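Side-chain contacts in methylmalonyl-CoA carboxyltransferase 5S subunit (Propionibacterium freudenreichii subsp. shermanii, PDB 1RQB), which transfers a carboxyl group from the biotin of the 1.3S subunit to pyruvate, forming oxaloacetate with the help of a cobalt ion: residues F122-K125 against S126-G130; D82-E85 against R86-T89; L102-G105 against Q106-L109; Y72-C75 against I76-N80. All blocks are in the same frame, centred on the assembly; numbering follows the deposited sequence.

Contact 1 of 4, residues F122-K125 against S126-G130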
ATOM      1  N   PHE A 122     -11.450  34.252 -12.987  1.00 13.60           N
ATOM      2  CA  PHE A 122     -11.638  32.937 -12.355  1.00 13.12           C
ATOM      3  C   PHE A 122     -11.007  32.935 -10.962  1.00 13.60           C
ATOM      4  O   PHE A 122     -11.618  32.510  -9.983  1.00 14.34           O
ATOM      5  CB  PHE A 122     -10.993  31.827 -13.184  1.00 13.53           C
ATOM      6  CG  PHE A 122     -11.209  30.443 -12.604  1.00 15.48           C
ATOM      7  CD1 PHE A 122     -12.291  29.670 -13.003  1.00 15.83           C
ATOM      8  CD2 PHE A 122     -10.358  29.946 -11.613  1.00 17.77           C
ATOM      9  CE1 PHE A 122     -12.543  28.409 -12.420  1.00 15.64           C
ATOM     10  CE2 PHE A 122     -10.598  28.680 -11.015  1.00 15.66           C
ATOM     11  CZ  PHE A 122     -11.694  27.916 -11.424  1.00 12.55           C
ATOM     12  N   VAL A 123      -9.769  33.397 -10.879  1.00 13.81           N
ATOM     13  CA  VAL A 123      -9.065  33.418  -9.590  1.00 12.82           C
ATOM     14  C   VAL A 123      -9.804  34.330  -8.608  1.00 17.16           C
ATOM     15  O   VAL A 123      -9.989  33.981  -7.443  1.00 13.63           O
ATOM     16  CB  VAL A 123      -7.609  33.869  -9.782  1.00 13.48           C
ATOM     17  CG1 VAL A 123      -6.947  34.104  -8.444  1.00 15.07           C
ATOM     18  CG2 VAL A 123      -6.862  32.818 -10.576  1.00 17.05           C
ATOM     19  N   ASP A 124     -10.247  35.490  -9.090  1.00 14.50           N
ATOM     20  CA  ASP A 124     -10.973  36.440  -8.234  1.00 16.93           C
ATOM     21  C   ASP A 124     -12.234  35.795  -7.653  1.00 16.53           C
ATOM     22  O   ASP A 124     -12.485  35.908  -6.454  1.00 15.10           O
ATOM     23  CB  ASP A 124     -11.338  37.709  -9.024  1.00 21.90           C
ATOM     24  CG  ASP A 124     -12.241  38.647  -8.235  1.00 34.29           C
ATOM     25  OD1 ASP A 124     -13.469  38.635  -8.478  1.00 41.54           O
ATOM     26  OD2 ASP A 124     -11.728  39.388  -7.365  1.00 37.49           O
ATOM     27  N   LYS A 125     -13.041  35.128  -8.479  1.00 13.54           N
ATOM     28  CA  LYS A 125     -14.271  34.487  -7.989  1.00 15.29           C
ATOM     29  C   LYS A 125     -13.959  33.293  -7.084  1.00 15.40           C
ATOM     30  O   LYS A 125     -14.682  33.034  -6.123  1.00 15.93           O
ATOM     31  CB  LYS A 125     -15.171  34.055  -9.157  1.00 19.52           C
ATOM     32  CG  LYS A 125     -15.906  35.224  -9.803  1.00 25.90           C
ATOM     33  CD  LYS A 125     -16.847  35.840  -8.762  1.00 24.78           C
ATOM     34  CE  LYS A 125     -17.578  37.056  -9.288  1.00 33.70           C
ATOM     35  NZ  LYS A 125     -18.409  37.679  -8.217  1.00 32.23           N
ATOM     36  N   SER A 126     -12.907  32.545  -7.401  1.00 12.05           N
ATOM     37  CA  SER A 126     -12.510  31.417  -6.545  1.00 11.66           C
ATOM     38  C   SER A 126     -12.182  31.942  -5.146  1.00 13.54           C
ATOM     39  O   SER A 126     -12.649  31.409  -4.140  1.00 13.14           O
ATOM     40  CB  SER A 126     -11.274  30.724  -7.126  1.00 13.72           C
ATOM     41  OG  SER A 126     -11.601  30.018  -8.311  1.00 16.84           O
ATOM     42  N   ALA A 127     -11.381  33.001  -5.085  1.00 12.52           N
ATOM     43  CA  ALA A 127     -10.993  33.601  -3.799  1.00 19.08           C
ATOM     44  C   ALA A 127     -12.224  34.165  -3.084  1.00 20.42           C
ATOM     45  O   ALA A 127     -12.399  33.993  -1.879  1.00 18.64           O
ATOM     46  CB  ALA A 127      -9.974  34.717  -4.028  1.00 21.22           C
ATOM     47  N   GLU A 128     -13.080  34.837  -3.838  1.00 19.22           N
ATOM     48  CA  GLU A 128     -14.286  35.453  -3.264  1.00 22.26           C
ATOM     49  C   GLU A 128     -15.193  34.388  -2.646  1.00 22.90           C
ATOM     50  O   GLU A 128     -15.837  34.628  -1.625  1.00 19.73           O
ATOM     51  CB  GLU A 128     -15.057  36.191  -4.355  1.00 23.44           C
ATOM     52  CG  GLU A 128     -16.263  36.961  -3.862  1.00 32.36           C
ATOM     53  CD  GLU A 128     -17.029  37.594  -5.005  1.00 39.12           C
ATOM     54  OE1 GLU A 128     -16.378  38.124  -5.934  1.00 44.15           O
ATOM     55  OE2 GLU A 128     -18.278  37.565  -4.975  1.00 45.16           O
ATOM     56  N   ASN A 129     -15.244  33.213  -3.266  1.00 20.23           N
ATOM     57  CA  ASN A 129     -16.125  32.140  -2.784  1.00 17.48           C
ATOM     58  C   ASN A 129     -15.468  31.297  -1.688  1.00 24.12           C
ATOM     59  O   ASN A 129     -16.080  30.358  -1.180  1.00 21.12           O
ATOM     60  CB  ASN A 129     -16.592  31.297  -3.970  1.00 19.10           C
ATOM     61  CG  ASN A 129     -17.755  31.953  -4.713  1.00 22.68           C
ATOM     62  OD1 ASN A 129     -18.853  32.062  -4.170  1.00 23.13           O
ATOM     63  ND2 ASN A 129     -17.511  32.414  -5.938  1.00 19.57           N
ATOM     64  N   GLY A 130     -14.233  31.638  -1.308  1.00 19.67           N
ATOM     65  CA  GLY A 130     -13.579  30.925  -0.220  1.00 23.61           C
ATOM     66  C   GLY A 130     -12.241  30.213  -0.376  1.00 19.85           C
ATOM     67  O   GLY A 130     -11.681  29.760   0.621  1.00 19.24           O
TER

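Contact 2 of 4, residues D82-E85 against R86-T89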
ATOM      1  N   ASP A  82     -23.522  22.199  -9.411  1.00 13.73           N
ATOM      2  CA  ASP A  82     -22.800  23.446  -9.709  1.00 14.67           C
ATOM      3  C   ASP A  82     -21.526  23.440  -8.859  1.00 12.32           C
ATOM      4  O   ASP A  82     -21.598  23.440  -7.631  1.00 10.84           O
ATOM      5  CB  ASP A  82     -23.658  24.665  -9.343  1.00 14.96           C
ATOM      6  CG  ASP A  82     -23.081  25.967  -9.884  1.00 25.49           C
ATOM      7  OD1 ASP A  82     -21.838  26.075  -9.968  1.00 23.56           O
ATOM      8  OD2 ASP A  82     -23.870  26.880 -10.218  1.00 27.83           O
ATOM      9  N   PRO A  83     -20.347  23.440  -9.498  1.00 13.59           N
ATOM     10  CA  PRO A  83     -19.071  23.422  -8.760  1.00 12.54           C
ATOM     11  C   PRO A  83     -18.934  24.587  -7.776  1.00 14.63           C
ATOM     12  O   PRO A  83     -18.308  24.457  -6.726  1.00 12.90           O
ATOM     13  CB  PRO A  83     -18.015  23.511  -9.865  1.00 13.94           C
ATOM     14  CG  PRO A  83     -18.729  23.094 -11.116  1.00 19.85           C
ATOM     15  CD  PRO A  83     -20.125  23.627 -10.940  1.00 13.50           C
ATOM     16  N   TRP A  84     -19.509  25.733  -8.121  1.00 12.78           N
ATOM     17  CA  TRP A  84     -19.415  26.905  -7.240  1.00 13.44           C
ATOM     18  C   TRP A  84     -20.248  26.685  -5.974  1.00 14.87           C
ATOM     19  O   TRP A  84     -19.906  27.180  -4.900  1.00 14.45           O
ATOM     20  CB  TRP A  84     -19.850  28.171  -8.001  1.00 12.18           C
ATOM     21  CG  TRP A  84     -18.953  28.472  -9.193  1.00 14.85           C
ATOM     22  CD1 TRP A  84     -19.177  28.118 -10.496  1.00 13.52           C
ATOM     23  CD2 TRP A  84     -17.683  29.141  -9.176  1.00 13.20           C
ATOM     24  NE1 TRP A  84     -18.134  28.525 -11.283  1.00 15.09           N
ATOM     25  CE2 TRP A  84     -17.201  29.154 -10.504  1.00 17.02           C
ATOM     26  CE3 TRP A  84     -16.903  29.731  -8.168  1.00 15.55           C
ATOM     27  CZ2 TRP A  84     -15.970  29.735 -10.854  1.00 14.23           C
ATOM     28  CZ3 TRP A  84     -15.685  30.310  -8.514  1.00 13.63           C
ATOM     29  CH2 TRP A  84     -15.229  30.308  -9.846  1.00 14.22           C
ATOM     30  N   GLU A  85     -21.342  25.940  -6.080  1.00 14.90           N
ATOM     31  CA  GLU A  85     -22.159  25.674  -4.887  1.00 16.08           C
ATOM     32  C   GLU A  85     -21.399  24.708  -3.976  1.00 14.37           C
ATOM     33  O   GLU A  85     -21.486  24.790  -2.751  1.00 14.16           O
ATOM     34  CB  GLU A  85     -23.504  25.063  -5.289  1.00 23.32           C
ATOM     35  CG  GLU A  85     -24.419  24.736  -4.119  1.00 35.36           C
ATOM     36  CD  GLU A  85     -24.949  25.971  -3.407  1.00 44.00           C
ATOM     37  OE1 GLU A  85     -25.757  25.804  -2.463  1.00 51.11           O
ATOM     38  OE2 GLU A  85     -24.566  27.103  -3.785  1.00 46.20           O
ATOM     39  N   ARG A  86     -20.652  23.784  -4.578  1.00 14.66           N
ATOM     40  CA  ARG A  86     -19.868  22.828  -3.782  1.00 10.91           C
ATOM     41  C   ARG A  86     -18.798  23.589  -2.996  1.00 11.91           C
ATOM     42  O   ARG A  86     -18.585  23.339  -1.810  1.00 11.34           O
ATOM     43  CB  ARG A  86     -19.202  21.777  -4.689  1.00 13.87           C
ATOM     44  CG  ARG A  86     -18.247  20.844  -3.930  1.00 15.09           C
ATOM     45  CD  ARG A  86     -17.546  19.804  -4.829  1.00 18.05           C
ATOM     46  NE  ARG A  86     -18.468  18.791  -5.341  1.00 19.61           N
ATOM     47  CZ  ARG A  86     -18.085  17.651  -5.917  1.00 21.87           C
ATOM     48  NH1 ARG A  86     -16.795  17.377  -6.069  1.00 16.30           N
ATOM     49  NH2 ARG A  86     -18.996  16.762  -6.307  1.00 15.57           N
ATOM     50  N   LEU A  87     -18.128  24.526  -3.663  1.00 11.25           N
ATOM     51  CA  LEU A  87     -17.090  25.331  -3.004  1.00 11.89           C
ATOM     52  C   LEU A  87     -17.712  26.141  -1.864  1.00 13.73           C
ATOM     53  O   LEU A  87     -17.168  26.192  -0.763  1.00 13.31           O
ATOM     54  CB  LEU A  87     -16.416  26.280  -4.005  1.00 10.28           C
ATOM     55  CG  LEU A  87     -15.442  27.319  -3.425  1.00 16.28           C
ATOM     56  CD1 LEU A  87     -14.363  26.631  -2.586  1.00 18.05           C
ATOM     57  CD2 LEU A  87     -14.813  28.103  -4.563  1.00 15.25           C
ATOM     58  N   ARG A  88     -18.848  26.788  -2.120  1.00 14.01           N
ATOM     59  CA  ARG A  88     -19.494  27.568  -1.056  1.00 15.09           C
ATOM     60  C   ARG A  88     -19.860  26.680   0.135  1.00 14.14           C
ATOM     61  O   ARG A  88     -19.694  27.073   1.290  1.00 14.83           O
ATOM     62  CB  ARG A  88     -20.742  28.289  -1.583  1.00 16.51           C
ATOM     63  CG  ARG A  88     -20.383  29.538  -2.374  1.00 22.46           C
ATOM     64  CD  ARG A  88     -21.608  30.321  -2.818  1.00 25.49           C
ATOM     65  NE  ARG A  88     -22.318  29.710  -3.933  1.00 29.92           N
ATOM     66  CZ  ARG A  88     -22.112  30.045  -5.203  1.00 29.02           C
ATOM     67  NH1 ARG A  88     -21.223  30.979  -5.504  1.00 27.77           N
ATOM     68  NH2 ARG A  88     -22.796  29.454  -6.172  1.00 30.61           N
ATOM     69  N   THR A  89     -20.351  25.482  -0.151  1.00 14.52           N
ATOM     70  CA  THR A  89     -20.752  24.554   0.916  1.00 14.43           C
ATOM     71  C   THR A  89     -19.529  24.139   1.736  1.00 17.18           C
ATOM     72  O   THR A  89     -19.577  24.133   2.965  1.00 13.59           O
ATOM     73  CB  THR A  89     -21.443  23.306   0.335  1.00 17.99           C
ATOM     74  OG1 THR A  89     -22.638  23.708  -0.343  1.00 19.17           O
ATOM     75  CG2 THR A  89     -21.821  22.337   1.447  1.00 19.03           C
TER

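Contact 3 of 4, residues L102-G105 against Q106-L109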
ATOM      1  N   LEU A 102      -6.425  22.725  -7.091  1.00  9.15           N
ATOM      2  CA  LEU A 102      -5.397  22.493  -8.113  1.00 11.74           C
ATOM      3  C   LEU A 102      -5.872  23.251  -9.354  1.00 12.49           C
ATOM      4  O   LEU A 102      -6.998  23.048  -9.807  1.00 12.95           O
ATOM      5  CB  LEU A 102      -5.280  20.996  -8.440  1.00  9.57           C
ATOM      6  CG  LEU A 102      -4.229  20.672  -9.513  1.00 11.27           C
ATOM      7  CD1 LEU A 102      -2.836  20.945  -8.951  1.00 11.74           C
ATOM      8  CD2 LEU A 102      -4.343  19.212  -9.970  1.00  9.38           C
ATOM      9  N   LEU A 103      -5.025  24.134  -9.881  1.00 11.25           N
ATOM     10  CA  LEU A 103      -5.385  24.968 -11.038  1.00 12.32           C
ATOM     11  C   LEU A 103      -4.279  24.858 -12.089  1.00 11.98           C
ATOM     12  O   LEU A 103      -3.119  25.135 -11.792  1.00 11.90           O
ATOM     13  CB  LEU A 103      -5.520  26.421 -10.576  1.00 13.54           C
ATOM     14  CG  LEU A 103      -5.976  27.438 -11.621  1.00 15.94           C
ATOM     15  CD1 LEU A 103      -7.415  27.117 -12.053  1.00 18.95           C
ATOM     16  CD2 LEU A 103      -5.890  28.831 -11.026  1.00 17.81           C
ATOM     17  N   ARG A 104      -4.634  24.499 -13.323  1.00 11.85           N
ATOM     18  CA  ARG A 104      -3.607  24.291 -14.353  1.00 12.60           C
ATOM     19  C   ARG A 104      -3.236  25.587 -15.080  1.00 14.15           C
ATOM     20  O   ARG A 104      -3.389  25.716 -16.292  1.00 13.81           O
ATOM     21  CB  ARG A 104      -4.059  23.191 -15.328  1.00 17.02           C
ATOM     22  CG  ARG A 104      -2.944  22.721 -16.288  1.00 17.71           C
ATOM     23  CD  ARG A 104      -3.301  21.413 -16.999  1.00 22.55           C
ATOM     24  NE  ARG A 104      -4.466  21.498 -17.877  1.00 25.50           N
ATOM     25  CZ  ARG A 104      -4.387  21.572 -19.203  1.00 27.51           C
ATOM     26  NH1 ARG A 104      -3.200  21.575 -19.798  1.00 29.25           N
ATOM     27  NH2 ARG A 104      -5.488  21.621 -19.938  1.00 28.61           N
ATOM     28  N   GLY A 105      -2.727  26.546 -14.319  1.00 15.49           N
ATOM     29  CA  GLY A 105      -2.281  27.809 -14.889  1.00 14.76           C
ATOM     30  C   GLY A 105      -3.187  28.526 -15.878  1.00 14.30           C
ATOM     31  O   GLY A 105      -4.369  28.744 -15.614  1.00 12.97           O
ATOM     32  N   GLN A 106      -2.627  28.863 -17.036  1.00 10.47           N
ATOM     33  CA  GLN A 106      -3.346  29.628 -18.067  1.00 14.24           C
ATOM     34  C   GLN A 106      -4.528  28.832 -18.627  1.00 15.30           C
ATOM     35  O   GLN A 106      -5.434  29.412 -19.224  1.00 13.35           O
ATOM     36  CB  GLN A 106      -2.377  30.000 -19.194  1.00 13.95           C
ATOM     37  CG  GLN A 106      -2.821  31.200 -20.030  1.00 15.07           C
ATOM     38  CD  GLN A 106      -2.702  32.493 -19.242  1.00 19.70           C
ATOM     39  OE1 GLN A 106      -1.806  32.637 -18.412  1.00 17.87           O
ATOM     40  NE2 GLN A 106      -3.595  33.444 -19.505  1.00 16.18           N
ATOM     41  N   ASN A 107      -4.534  27.510 -18.445  1.00 14.12           N
ATOM     42  CA  ASN A 107      -5.632  26.663 -18.941  1.00 14.41           C
ATOM     43  C   ASN A 107      -6.767  26.605 -17.917  1.00 14.20           C
ATOM     44  O   ASN A 107      -7.844  26.083 -18.202  1.00 15.98           O
ATOM     45  CB  ASN A 107      -5.164  25.224 -19.177  1.00 17.97           C
ATOM     46  CG  ASN A 107      -4.329  25.083 -20.420  1.00 23.74           C
ATOM     47  OD1 ASN A 107      -3.125  25.333 -20.404  1.00 32.43           O
ATOM     48  ND2 ASN A 107      -4.964  24.685 -21.510  1.00 19.59           N
ATOM     49  N   LEU A 108      -6.504  27.136 -16.731  1.00 12.47           N
ATOM     50  CA  LEU A 108      -7.475  27.119 -15.629  1.00 15.33           C
ATOM     51  C   LEU A 108      -7.943  25.674 -15.443  1.00 17.25           C
ATOM     52  O   LEU A 108      -7.120  24.773 -15.285  1.00 13.95           O
ATOM     53  CB  LEU A 108      -8.643  28.065 -15.935  1.00 15.27           C
ATOM     54  CG  LEU A 108      -8.233  29.538 -16.071  1.00 15.60           C
ATOM     55  CD1 LEU A 108      -9.425  30.374 -16.540  1.00 13.65           C
ATOM     56  CD2 LEU A 108      -7.705  30.053 -14.731  1.00  9.17           C
ATOM     57  N   LEU A 109      -9.244  25.434 -15.450  1.00 12.92           N
ATOM     58  CA  LEU A 109      -9.735  24.057 -15.297  1.00 17.43           C
ATOM     59  C   LEU A 109     -10.296  23.602 -16.646  1.00 20.42           C
ATOM     60  O   LEU A 109     -10.932  22.554 -16.746  1.00 21.52           O
ATOM     61  CB  LEU A 109     -10.839  23.992 -14.234  1.00 15.87           C
ATOM     62  CG  LEU A 109     -10.428  24.422 -12.829  1.00 15.16           C
ATOM     63  CD1 LEU A 109     -11.609  24.308 -11.876  1.00 15.78           C
ATOM     64  CD2 LEU A 109      -9.260  23.548 -12.362  1.00 13.84           C
TER
HETATM   65  O   HOH W   1      -7.180  22.462 -17.065  1.00 23.51           O

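Contact 4 of 4, residues Y72-C75 against I76-N80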
ATOM      1  N   TYR A  72     -14.392  20.006 -11.344  1.00 13.49           N
ATOM      2  CA  TYR A  72     -15.313  20.978 -11.952  1.00 14.85           C
ATOM      3  C   TYR A  72     -16.063  20.276 -13.086  1.00 15.53           C
ATOM      4  O   TYR A  72     -17.292  20.275 -13.146  1.00 15.57           O
ATOM      5  CB  TYR A  72     -14.515  22.171 -12.486  1.00 13.48           C
ATOM      6  CG  TYR A  72     -15.312  23.441 -12.721  1.00 13.74           C
ATOM      7  CD1 TYR A  72     -15.144  24.550 -11.888  1.00 14.75           C
ATOM      8  CD2 TYR A  72     -16.181  23.557 -13.811  1.00 13.67           C
ATOM      9  CE1 TYR A  72     -15.809  25.752 -12.139  1.00 14.89           C
ATOM     10  CE2 TYR A  72     -16.855  24.763 -14.076  1.00 16.29           C
ATOM     11  CZ  TYR A  72     -16.656  25.851 -13.234  1.00 14.66           C
ATOM     12  OH  TYR A  72     -17.281  27.046 -13.491  1.00 17.31           O
ATOM     13  N   ASP A  73     -15.305  19.649 -13.972  1.00 12.54           N
ATOM     14  CA  ASP A  73     -15.880  18.907 -15.103  1.00 16.55           C
ATOM     15  C   ASP A  73     -16.845  17.829 -14.601  1.00 15.12           C
ATOM     16  O   ASP A  73     -17.953  17.693 -15.117  1.00 12.89           O
ATOM     17  CB  ASP A  73     -14.769  18.234 -15.913  1.00 20.02           C
ATOM     18  CG  ASP A  73     -15.321  17.294 -16.980  1.00 28.13           C
ATOM     19  OD1 ASP A  73     -15.725  17.784 -18.052  1.00 33.20           O
ATOM     20  OD2 ASP A  73     -15.374  16.067 -16.740  1.00 31.60           O
ATOM     21  N   SER A  74     -16.440  17.051 -13.601  1.00 16.41           N
ATOM     22  CA  SER A  74     -17.296  15.960 -13.112  1.00 17.18           C
ATOM     23  C   SER A  74     -18.626  16.485 -12.568  1.00 18.92           C
ATOM     24  O   SER A  74     -19.680  15.886 -12.777  1.00 14.51           O
ATOM     25  CB  SER A  74     -16.596  15.171 -12.014  1.00 19.90           C
ATOM     26  OG  SER A  74     -17.423  14.090 -11.603  1.00 26.53           O
ATOM     27  N   CYS A  75     -18.569  17.592 -11.843  1.00 13.39           N
ATOM     28  CA  CYS A  75     -19.790  18.165 -11.259  1.00 13.24           C
ATOM     29  C   CYS A  75     -20.826  18.470 -12.342  1.00 13.50           C
ATOM     30  O   CYS A  75     -21.982  18.062 -12.237  1.00 13.24           O
ATOM     31  CB  CYS A  75     -19.467  19.466 -10.514  1.00 16.83           C
ATOM     32  SG  CYS A  75     -18.833  19.233  -8.838  1.00 22.47           S
ATOM     33  N   ILE A  76     -20.426  19.171 -13.395  1.00 15.05           N
ATOM     34  CA  ILE A  76     -21.414  19.576 -14.405  1.00 18.11           C
ATOM     35  C   ILE A  76     -21.652  18.501 -15.467  1.00 18.02           C
ATOM     36  O   ILE A  76     -22.706  18.490 -16.100  1.00 16.82           O
ATOM     37  CB  ILE A  76     -20.980  20.858 -15.135  1.00 18.50           C
ATOM     38  CG1 ILE A  76     -19.726  20.578 -15.952  1.00 14.07           C
ATOM     39  CG2 ILE A  76     -20.733  21.984 -14.131  1.00 18.36           C
ATOM     40  CD1 ILE A  76     -19.250  21.772 -16.735  1.00 18.38           C
ATOM     41  N   ARG A  77     -20.716  17.581 -15.660  1.00 14.97           N
ATOM     42  CA  ARG A  77     -20.904  16.603 -16.740  1.00 16.10           C
ATOM     43  C   ARG A  77     -21.607  15.338 -16.246  1.00 19.39           C
ATOM     44  O   ARG A  77     -22.412  14.761 -16.975  1.00 20.47           O
ATOM     45  CB  ARG A  77     -19.542  16.247 -17.357  1.00 19.23           C
ATOM     46  CG  ARG A  77     -19.610  15.394 -18.621  1.00 26.64           C
ATOM     47  CD  ARG A  77     -18.216  14.957 -19.093  1.00 29.81           C
ATOM     48  NE  ARG A  77     -17.300  16.061 -19.384  1.00 30.01           N
ATOM     49  CZ  ARG A  77     -17.217  16.690 -20.554  1.00 33.84           C
ATOM     50  NH1 ARG A  77     -18.001  16.331 -21.561  1.00 31.91           N
ATOM     51  NH2 ARG A  77     -16.336  17.672 -20.724  1.00 31.47           N
ATOM     52  N   PHE A  78     -21.353  14.915 -15.010  1.00 16.54           N
ATOM     53  CA  PHE A  78     -21.934  13.649 -14.536  1.00 15.53           C
ATOM     54  C   PHE A  78     -22.831  13.799 -13.306  1.00 15.17           C
ATOM     55  O   PHE A  78     -23.728  12.982 -13.102  1.00 15.53           O
ATOM     56  CB  PHE A  78     -20.822  12.668 -14.137  1.00 17.60           C
ATOM     57  CG  PHE A  78     -19.804  12.421 -15.206  1.00 19.78           C
ATOM     58  CD1 PHE A  78     -18.452  12.615 -14.944  1.00 20.30           C
ATOM     59  CD2 PHE A  78     -20.187  11.963 -16.461  1.00 21.85           C
ATOM     60  CE1 PHE A  78     -17.492  12.356 -15.916  1.00 23.23           C
ATOM     61  CE2 PHE A  78     -19.240  11.699 -17.441  1.00 24.39           C
ATOM     62  CZ  PHE A  78     -17.885  11.896 -17.169  1.00 24.39           C
ATOM     63  N   LEU A  79     -22.614  14.812 -12.473  1.00 14.50           N
ATOM     64  CA  LEU A  79     -23.379  14.880 -11.221  1.00 14.47           C
ATOM     65  C   LEU A  79     -24.444  15.978 -11.217  1.00 16.45           C
ATOM     66  O   LEU A  79     -25.108  16.176 -10.200  1.00 17.47           O
ATOM     67  CB  LEU A  79     -22.409  15.097 -10.048  1.00 15.14           C
ATOM     68  CG  LEU A  79     -21.206  14.148  -9.957  1.00 16.92           C
ATOM     69  CD1 LEU A  79     -20.350  14.536  -8.763  1.00 17.36           C
ATOM     70  CD2 LEU A  79     -21.672  12.703  -9.825  1.00 13.99           C
ATOM     71  N   ASN A  80     -24.614  16.686 -12.328  1.00 16.32           N
ATOM     72  CA  ASN A  80     -25.594  17.780 -12.405  1.00 16.95           C
ATOM     73  C   ASN A  80     -25.467  18.662 -11.162  1.00 18.46           C
ATOM     74  O   ASN A  80     -26.458  19.038 -10.538  1.00 17.48           O
ATOM     75  CB  ASN A  80     -27.029  17.238 -12.502  1.00 17.52           C
ATOM     76  CG  ASN A  80     -28.036  18.328 -12.852  1.00 18.41           C
ATOM     77  OD1 ASN A  80     -27.873  19.034 -13.846  1.00 18.36           O
ATOM     78  ND2 ASN A  80     -29.075  18.476 -12.031  1.00 19.34           N
TER

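Contact 1 of 4, residues F122-K125 against S126-G130
Asn129 folds back on Lys125 at the C-terminal end of helix 116-128, and its side chain is best followed outward from the backbone. Asn129 CB lies 3.4 Å from Lys125 O. CG stands beside the backbone N (chi1 -81°), which turns the amide back over that same carbonyl. At the tip, Asn129 ND2 donates to Lys125 O at 2.9 Å, from above the carbonyl plane, while Asn129 N donates to the same oxygen from the opposite face; ND2 also meets Glu448, and OD1 takes a bond from Arg88. One carbonyl thus gains a second donor where the helix stops, and Gly130, with the positive phi of a Schellman motif, closes the turn by Gly130 N to Ala127 O at 3.0 Å. A turn earlier Ser126 repeats the theme, OG reaching Phe122 O at 3.0 Å beside the backbone bond and lying 3.2 Å from Phe122 CE2. On the outer side Lys125 and Glu128 run side by side, with Lys125 NZ 3.1 Å from Glu128 OE1 in a salt bridge. Glu128 OE1 is also 3.9 Å from Asp124 OD1, a like charge, and the lysine is likely to offset that repulsion.

Contact 2 of 4, residues D82-E85 against R86-T89
Glu85 and Arg88, one turn apart on helix 83-93, supply the charged part of the contact. Glu85 OE2 meets Arg88 NE at the guanidinium edge in a weak, 3.4 Å salt bridge, the two side chains crossing at about a right angle. Flat-group packing comes next: a bend at chi3 (-75°) lays the Arg88 guanidinium face-on to Trp84 O, which stands 3.6 Å above its plane and over its centre, and Arg88 NH2 is 3.7 Å from Trp84 CB. A methionine in place of Arg88 would probably leave Glu85 without its charged mate and Asn129, which binds NH1, without that donor. Among uncharged bonds, Glu85 O is gripped from opposite faces by Thr89 N and by Thr89 OG1, the latter at 2.9 Å. Apolar contact is slight, Trp84 CE3 lying 4.5 Å from Leu87 CD2; the indole NE1 bonds to Tyr72 OH. At the start of the helix Asp82 OD1 accepts from Trp84 N at 3.0 Å, while OD2 pairs with Arg467. Asp82 is therefore a classic N-cap, with Pro83 in the first turn, opening the second of two helices, after helix 71-77, in the connection from strand 63-68 to strand 99-103 of the TIM barrel.

Contact 3 of 4, residues L102-G105 against Q106-L109
Leu108 O is gripped by Arg104 N at 3.2 Å and by a water at 2.9 Å. The backbone bond belongs to a classic beta bulge, in which Asn107 and Leu108 both face Arg104, just past the C-terminal end of barrel strand 99-103. That is the cobalt end of the TIM barrel: the side chain of Leu102 comes within about 6 Å of the metal. The same water accepts from Arg104 NE, and so ties the arginine side chain to the far side of the turn. Arg104 folds back at chi3 (63°) over Asn107, where the two flat groups stack with planes 21° apart and Asn107 CG 3.5 Å above the guanidinium plane, offset toward its rim. No hydrogen bond joins the two side chains, which meet by their faces, although Asn107 N donates to Arg104 O; Arg104 NH2 makes a weak bond to Gly110 O. The chain reverses through Gly105, whose positive phi favours glycine; Gly105 O accepts from Leu108 N at 2.9 Å. On the side facing Phe122 of helix 116-128, Leu103 is a shared apolar anchor: its CD1 lies 4.0 Å from Leu108 CD2 and also 4.0 Å from Leu109 CD2.

Contact 4 of 4, residues Y72-C75 against I76-N80
Asp73 and Arg77, a turn apart on helix 71-77, meet obliquely, with carboxylate and guanidinium planes 35° apart. The arginine presents its NE edge rather than its face. Arg77 NE and NH2 both converge on Asp73 OD1, each at 2.7 Å, with the oxygen close to the guanidinium plane; a weak bond runs from Arg77 NE to Asp73 OD2. A kink in the Arg77 chain, chi3 -59°, swings this edge back toward the preceding turn. An alanine in place of Asp73 is likely to leave the Arg77 guanidinium without its charge partner and freer to turn.

Phe78 is set differently. Its ring turns an edge to Ser74, with Phe78 CD1 3.8 Å from Ser74 OG, while Arg77 CG lies over one face and Arg43 makes a cation-pi contact. Ser74 OG itself bonds to Thr42 O. Leu79 sits alongside, its CG 3.6 Å from Ser74 O. That carbonyl is doubly used, Ser74 O accepting from Phe78 N at 3.0 Å and from Leu79 N at 3.1 Å; the second bond spans five residues, so the helix widens as it ends. Asn80, with positive phi, then leaves helical geometry, and its ND2 bonds to Gly470 O and His466 O.

Around this short helix, Tyr72, Cys75 and Ile76 pack against Pro83 and Arg86 of helix 83-93. Tyr72 OH reaches Thr452, and Ile76 also touches Phe463, so helix 71-77, which follows barrel strand 63-68, is wedged between helix 83-93 and the C-terminal helices 447-455 and 460-466.

Overall arrangement
Contact 3 is the most buried, its centre about 9 Å from the centre of the chain, whereas contacts 1, 2 and 4 are only partly buried, with centres about 17 to 19 Å from it. The difference shows in their chemistry: the three helical contacts carry salt bridges between residues three or four apart along a helix, while contact 3 relies on backbone bonds, one water, an amide-guanidinium stack and leucines. Contacts 1 and 3 belong to one strand-to-helix step, joined where Phe122 packs on Leu103 and Leu109. Contacts 2 and 4 hold successive helices, with Arg86 lying on Cys75. A carbonyl with two donors recurs in all four; in contact 3 one of the donors is a water.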